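B-agarase (Saccharophagus degradans, PDB 4BQ2) hydrolyses agarose chains as a family 50 exo-beta-agarase, probably releasing short sugars from the chain end by cleaving beta-linkages. Local coordinates at residues V457-R471 and Q581-M594. Residues are numbered along the deposited sequence; the frame is centred on the assembly and turned at random.
Sequences VFDPEFKVRAMETAR and QYFKVVHGAVEHYM
The Phe458 ring lies against Gln581, whose CG sits over the ring centre, 3.6 Å from the centroid, with the amide turned nearly parallel to the ring, 14° apart. At the other end, Tyr593 is covered on both faces: Arg471 CB packs over one, His592 CD2 over the opposite one. The His592 ring in turn carries Met467 CE on one face, 3.4 Å from CD2. These groups bracket a pair of neighbouring helices, 460-477 and 565-593, that run roughly the same way, as outer helices do in the (beta/alpha)8 barrel expected of this glycoside hydrolase family. Over 460-471 and 581-593 the axes come to 8.2 Å, crossing at -36°.

Small residues permit that approach. Ala466 and Ala470 face Ala589, and Ala470 CB comes within 3.3 Å of Ala589 O, side chain against backbone. Nearer the start of helix 460-477, Val585 CG1 packs in the corner formed by Phe462 CE2 and Lys463 CA, while Val457 CG1 meets the Tyr582 ring at its edge and lies over a face of Phe462. The Tyr582 hydroxyl hydrogen-bonds Asp489, just past strand 483-488, and Phe441 meets the Phe462 ring edge-to-face.

Met467 is folded back by successive bends at chi2 and chi3 (-74° at the latter), which let CE touch two residues from the same side, over the His592 face and 3.5 Å from Tyr593 CE2. Arg471 lays its aliphatic part on Tyr593 and sends its guanidinium side-on to Glu468, one nitrogen to each carboxylate oxygen, a salt bridge that should steady the chain over the ring. The hydrogen bond across the contact joins helix 565-593 to the loop just ahead of the other helix: Gln581 NE2 donates to Val457 O at 3.1 Å, the acceptor lying in the amide plane.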
loop_
_atom_site.group_PDB
_atom_site.type_symbol
_atom_site.label_atom_id
_atom_site.label_comp_id
_atom_site.label_asym_id
_atom_site.label_seq_id
_atom_site.Cartn_x
_atom_site.Cartn_y
_atom_site.Cartn_z
ATOM N N VAL A 457 -20.956 -0.200 -13.726
ATOM C CA VAL A 457 -20.585 0.898 -14.594
ATOM C C VAL A 457 -21.563 1.079 -15.739
ATOM O O VAL A 457 -21.435 2.029 -16.507
ATOM C CB VAL A 457 -19.162 0.690 -15.138
ATOM C CG1 VAL A 457 -18.162 0.754 -13.988
ATOM C CG2 VAL A 457 -19.038 -0.674 -15.857
ATOM N N PHE A 458 -22.513 0.145 -15.875
ATOM C CA PHE A 458 -23.591 0.284 -16.866
ATOM C C PHE A 458 -24.860 0.945 -16.285
ATOM O O PHE A 458 -25.775 1.310 -17.026
ATOM C CB PHE A 458 -23.904 -1.093 -17.489
ATOM C CG PHE A 458 -22.845 -1.573 -18.452
ATOM C CD1 PHE A 458 -22.879 -1.183 -19.797
ATOM C CD2 PHE A 458 -21.834 -2.403 -18.034
ATOM C CE1 PHE A 458 -21.900 -1.616 -20.694
ATOM C CE2 PHE A 458 -20.860 -2.826 -18.917
ATOM C CZ PHE A 458 -20.896 -2.435 -20.246
ATOM N N ASP A 459 -24.914 1.090 -14.960
ATOM C CA ASP A 459 -25.987 1.830 -14.298
ATOM C C ASP A 459 -25.820 3.333 -14.629
ATOM O O ASP A 459 -24.738 3.898 -14.437
ATOM C CB ASP A 459 -25.931 1.548 -12.787
ATOM C CG ASP A 459 -27.005 2.289 -11.988
ATOM O OD1 ASP A 459 -27.818 3.041 -12.576
ATOM O OD2 ASP A 459 -26.995 2.142 -10.744
ATOM N N PRO A 460 -26.875 3.974 -15.179
ATOM C CA PRO A 460 -26.748 5.416 -15.496
ATOM C C PRO A 460 -26.301 6.284 -14.295
ATOM O O PRO A 460 -25.568 7.254 -14.477
ATOM C CB PRO A 460 -28.162 5.792 -15.980
ATOM C CG PRO A 460 -28.664 4.498 -16.617
ATOM C CD PRO A 460 -28.149 3.403 -15.703
ATOM N N GLU A 461 -26.703 5.901 -13.087
ATOM C CA GLU A 461 -26.274 6.570 -11.858
ATOM C C GLU A 461 -24.773 6.508 -11.601
ATOM O O GLU A 461 -24.232 7.437 -10.966
ATOM C CB GLU A 461 -27.040 6.056 -10.633
ATOM C CG GLU A 461 -26.745 6.804 -9.323
ATOM C CD GLU A 461 -27.254 8.248 -9.319
ATOM O OE1 GLU A 461 -27.994 8.644 -10.266
ATOM O OE2 GLU A 461 -26.916 8.992 -8.362
ATOM N N PHE A 462 -24.089 5.446 -12.061
ATOM C CA PHE A 462 -22.631 5.480 -12.000
ATOM C C PHE A 462 -22.081 6.697 -12.785
ATOM O O PHE A 462 -21.253 7.468 -12.274
ATOM C CB PHE A 462 -21.967 4.162 -12.459
ATOM C CG PHE A 462 -20.445 4.240 -12.465
ATOM C CD1 PHE A 462 -19.727 4.281 -11.267
ATOM C CD2 PHE A 462 -19.741 4.340 -13.664
ATOM C CE1 PHE A 462 -18.339 4.384 -11.264
ATOM C CE2 PHE A 462 -18.341 4.437 -13.665
ATOM C CZ PHE A 462 -17.648 4.467 -12.468
ATOM N N LYS A 463 -22.554 6.888 -14.015
ATOM C CA LYS A 463 -22.121 8.044 -14.797
ATOM C C LYS A 463 -22.502 9.377 -14.136
ATOM O O LYS A 463 -21.712 10.345 -14.126
ATOM C CB LYS A 463 -22.695 7.979 -16.224
ATOM C CG LYS A 463 -22.387 9.229 -17.059
ATOM C CD LYS A 463 -22.686 8.989 -18.542
ATOM C CE LYS A 463 -22.598 10.268 -19.352
ATOM N NZ LYS A 463 -22.800 9.987 -20.809
ATOM N N VAL A 464 -23.716 9.443 -13.587
ATOM C CA VAL A 464 -24.127 10.630 -12.807
ATOM C C VAL A 464 -23.070 10.977 -11.730
ATOM O O VAL A 464 -22.643 12.130 -11.587
ATOM C CB VAL A 464 -25.549 10.433 -12.185
ATOM C CG1 VAL A 464 -25.952 11.606 -11.275
ATOM C CG2 VAL A 464 -26.580 10.252 -13.293
ATOM N N ARG A 465 -22.627 9.968 -10.994
ATOM C CA ARG A 465 -21.725 10.193 -9.899
ATOM C C ARG A 465 -20.313 10.497 -10.405
ATOM O O ARG A 465 -19.611 11.329 -9.799
ATOM C CB ARG A 465 -21.773 8.993 -8.925
ATOM C CG ARG A 465 -23.065 8.906 -8.092
ATOM C CD ARG A 465 -23.347 10.224 -7.358
ATOM N NE ARG A 465 -22.307 10.451 -6.359
ATOM C CZ ARG A 465 -22.167 11.549 -5.618
ATOM N NH1 ARG A 465 -22.988 12.590 -5.754
ATOM N NH2 ARG A 465 -21.181 11.600 -4.727
ATOM N N ALA A 466 -19.917 9.884 -11.533
ATOM C CA ALA A 466 -18.586 10.145 -12.122
ATOM C C ALA A 466 -18.544 11.610 -12.574
ATOM O O ALA A 466 -17.544 12.265 -12.377
ATOM C CB ALA A 466 -18.283 9.219 -13.301
ATOM N N MET A 467 -19.630 12.082 -13.190
ATOM C CA MET A 467 -19.753 13.485 -13.618
ATOM C C MET A 467 -19.665 14.433 -12.395
ATOM O O MET A 467 -18.926 15.430 -12.414
ATOM C CB MET A 467 -21.094 13.688 -14.348
ATOM C CG MET A 467 -21.119 13.177 -15.783
ATOM S SD MET A 467 -20.042 14.089 -16.894
ATOM C CE MET A 467 -20.968 15.621 -17.116
ATOM N N GLU A 468 -20.403 14.118 -11.318
ATOM C CA GLU A 468 -20.309 14.956 -10.122
ATOM C C GLU A 468 -18.890 14.930 -9.544
ATOM O O GLU A 468 -18.358 15.963 -9.124
ATOM C CB GLU A 468 -21.380 14.600 -9.083
ATOM C CG GLU A 468 -21.348 15.424 -7.802
ATOM C CD GLU A 468 -21.696 16.912 -8.010
ATOM O OE1 GLU A 468 -22.136 17.302 -9.114
ATOM O OE2 GLU A 468 -21.476 17.704 -7.056
ATOM N N THR A 469 -18.250 13.768 -9.559
ATOM C CA THR A 469 -16.886 13.681 -9.069
ATOM C C THR A 469 -15.945 14.603 -9.847
ATOM O O THR A 469 -15.202 15.362 -9.249
ATOM C CB THR A 469 -16.368 12.234 -9.128
ATOM O OG1 THR A 469 -17.237 11.439 -8.316
ATOM C CG2 THR A 469 -14.914 12.133 -8.622
ATOM N N ALA A 470 -15.973 14.514 -11.174
ATOM C CA ALA A 470 -15.108 15.347 -12.019
ATOM C C ALA A 470 -15.465 16.832 -11.846
ATOM O O ALA A 470 -14.590 17.699 -11.865
ATOM C CB ALA A 470 -15.262 14.916 -13.494
ATOM N N ARG A 471 -16.757 17.128 -11.716
ATOM C CA ARG A 471 -17.174 18.509 -11.461
ATOM C C ARG A 471 -16.487 19.097 -10.255
ATOM O O ARG A 471 -15.948 20.214 -10.328
ATOM C CB ARG A 471 -18.697 18.623 -11.325
ATOM C CG ARG A 471 -19.169 20.076 -11.230
ATOM C CD ARG A 471 -20.661 20.170 -10.865
ATOM N NE ARG A 471 -20.834 19.846 -9.463
ATOM C CZ ARG A 471 -20.534 20.675 -8.469
ATOM N NH1 ARG A 471 -20.101 21.909 -8.720
ATOM N NH2 ARG A 471 -20.681 20.288 -7.234
ATOM N N GLN A 581 -16.115 -0.079 -20.192
ATOM C CA GLN A 581 -17.204 0.796 -19.776
ATOM C C GLN A 581 -16.826 1.654 -18.567
ATOM O O GLN A 581 -17.213 2.854 -18.504
ATOM C CB GLN A 581 -18.489 -0.023 -19.527
ATOM C CG GLN A 581 -19.681 0.783 -19.033
ATOM C CD GLN A 581 -20.280 1.765 -20.050
ATOM O OE1 GLN A 581 -19.976 1.734 -21.251
ATOM N NE2 GLN A 581 -21.160 2.637 -19.562
ATOM N N TYR A 582 -16.094 1.052 -17.609
ATOM C CA TYR A 582 -15.590 1.803 -16.458
ATOM C C TYR A 582 -14.743 2.995 -16.957
ATOM O O TYR A 582 -15.017 4.168 -16.610
ATOM C CB TYR A 582 -14.754 0.917 -15.505
ATOM C CG TYR A 582 -14.083 1.754 -14.429
ATOM C CD1 TYR A 582 -14.770 2.127 -13.263
ATOM C CD2 TYR A 582 -12.780 2.222 -14.600
ATOM C CE1 TYR A 582 -14.151 2.924 -12.296
ATOM C CE2 TYR A 582 -12.175 3.038 -13.661
ATOM C CZ TYR A 582 -12.863 3.384 -12.515
ATOM O OH TYR A 582 -12.224 4.178 -11.601
ATOM N N PHE A 583 -13.732 2.698 -17.785
ATOM C CA PHE A 583 -12.787 3.731 -18.247
ATOM C C PHE A 583 -13.375 4.728 -19.223
ATOM O O PHE A 583 -13.014 5.907 -19.171
ATOM C CB PHE A 583 -11.485 3.118 -18.793
ATOM C CG PHE A 583 -10.614 2.544 -17.729
ATOM C CD1 PHE A 583 -9.973 3.389 -16.825
ATOM C CD2 PHE A 583 -10.481 1.154 -17.567
ATOM C CE1 PHE A 583 -9.216 2.870 -15.787
ATOM C CE2 PHE A 583 -9.689 0.627 -16.535
ATOM C CZ PHE A 583 -9.048 1.492 -15.656
ATOM N N LYS A 584 -14.318 4.266 -20.049
ATOM C CA LYS A 584 -15.101 5.123 -20.953
ATOM C C LYS A 584 -15.849 6.181 -20.155
ATOM O O LYS A 584 -15.738 7.394 -20.433
ATOM C CB LYS A 584 -16.081 4.317 -21.817
ATOM C CG LYS A 584 -16.745 5.150 -22.929
ATOM C CD LYS A 584 -17.739 4.338 -23.754
ATOM C CE LYS A 584 -18.500 5.215 -24.739
ATOM N NZ LYS A 584 -19.839 4.628 -25.103
ATOM N N VAL A 585 -16.582 5.743 -19.143
ATOM C CA VAL A 585 -17.389 6.673 -18.347
ATOM C C VAL A 585 -16.510 7.643 -17.562
ATOM O O VAL A 585 -16.783 8.852 -17.538
ATOM C CB VAL A 585 -18.357 5.939 -17.396
ATOM C CG1 VAL A 585 -18.959 6.889 -16.371
ATOM C CG2 VAL A 585 -19.463 5.301 -18.194
ATOM N N VAL A 586 -15.463 7.127 -16.933
ATOM C CA VAL A 586 -14.599 8.009 -16.134
ATOM C C VAL A 586 -13.853 9.015 -17.007
ATOM O O VAL A 586 -13.816 10.228 -16.686
ATOM C CB VAL A 586 -13.629 7.237 -15.235
ATOM C CG1 VAL A 586 -12.576 8.170 -14.625
ATOM C CG2 VAL A 586 -14.393 6.554 -14.112
ATOM N N HIS A 587 -13.277 8.531 -18.100
ATOM C CA HIS A 587 -12.587 9.422 -19.013
ATOM C C HIS A 587 -13.544 10.504 -19.519
ATOM O O HIS A 587 -13.176 11.677 -19.570
ATOM C CB HIS A 587 -11.977 8.671 -20.191
ATOM C CG HIS A 587 -11.460 9.576 -21.251
ATOM N ND1 HIS A 587 -12.175 9.873 -22.387
ATOM C CD2 HIS A 587 -10.312 10.286 -21.327
ATOM C CE1 HIS A 587 -11.482 10.717 -23.127
ATOM N NE2 HIS A 587 -10.357 10.997 -22.500
ATOM N N GLY A 588 -14.774 10.115 -19.871
ATOM C CA GLY A 588 -15.763 11.065 -20.384
ATOM C C GLY A 588 -16.065 12.184 -19.398
ATOM O O GLY A 588 -16.150 13.356 -19.803
ATOM N N ALA A 589 -16.241 11.820 -18.113
ATOM C CA ALA A 589 -16.459 12.799 -17.060
ATOM C C ALA A 589 -15.259 13.731 -16.854
ATOM O O ALA A 589 -15.442 14.941 -16.759
ATOM C CB ALA A 589 -16.857 12.122 -15.739
ATOM N N VAL A 590 -14.048 13.177 -16.820
ATOM C CA VAL A 590 -12.860 13.992 -16.606
ATOM C C VAL A 590 -12.721 14.946 -17.788
ATOM O O VAL A 590 -12.525 16.161 -17.587
ATOM C CB VAL A 590 -11.608 13.122 -16.423
ATOM C CG1 VAL A 590 -10.323 13.966 -16.465
ATOM C CG2 VAL A 590 -11.715 12.361 -15.089
ATOM N N GLU A 591 -12.884 14.396 -18.999
ATOM C CA GLU A 591 -12.736 15.213 -20.218
ATOM C C GLU A 591 -13.805 16.314 -20.255
ATOM O O GLU A 591 -13.553 17.435 -20.685
ATOM C CB GLU A 591 -12.867 14.327 -21.450
ATOM C CG GLU A 591 -12.802 15.056 -22.780
ATOM C CD GLU A 591 -12.931 14.081 -23.942
ATOM O OE1 GLU A 591 -13.842 13.219 -23.944
ATOM O OE2 GLU A 591 -12.062 14.138 -24.816
ATOM N N HIS A 592 -15.017 15.983 -19.829
ATOM C CA HIS A 592 -16.094 16.977 -19.838
ATOM C C HIS A 592 -15.769 18.269 -19.040
ATOM O O HIS A 592 -16.000 19.409 -19.505
ATOM C CB HIS A 592 -17.379 16.341 -19.292
ATOM C CG HIS A 592 -18.543 17.271 -19.320
ATOM N ND1 HIS A 592 -19.316 17.454 -20.446
ATOM C CD2 HIS A 592 -19.030 18.121 -18.385
ATOM C CE1 HIS A 592 -20.252 18.361 -20.194
ATOM N NE2 HIS A 592 -20.102 18.774 -18.947
ATOM N N TYR A 593 -15.259 18.089 -17.824
ATOM C CA TYR A 593 -15.053 19.209 -16.914
ATOM C C TYR A 593 -13.641 19.711 -16.948
ATOM O O TYR A 593 -13.394 20.853 -16.551
ATOM C CB TYR A 593 -15.423 18.808 -15.480
ATOM C CG TYR A 593 -16.924 18.719 -15.261
ATOM C CD1 TYR A 593 -17.685 19.887 -15.147
ATOM C CD2 TYR A 593 -17.575 17.495 -15.165
ATOM C CE1 TYR A 593 -19.050 19.830 -14.924
ATOM C CE2 TYR A 593 -18.950 17.432 -14.945
ATOM C CZ TYR A 593 -19.676 18.607 -14.815
ATOM O OH TYR A 593 -21.048 18.616 -14.618
ATOM N N MET A 594 -12.712 18.854 -17.374
ATOM C CA MET A 594 -11.282 19.259 -17.392
ATOM C C MET A 594 -10.709 18.841 -18.710
ATOM O O MET A 594 -9.856 17.963 -18.770
ATOM C CB MET A 594 -10.499 18.632 -16.211
ATOM C CG MET A 594 -10.913 19.184 -14.849
ATOM S SD MET A 594 -10.460 18.159 -13.428
ATOM C CE MET A 594 -11.669 16.833 -13.552
#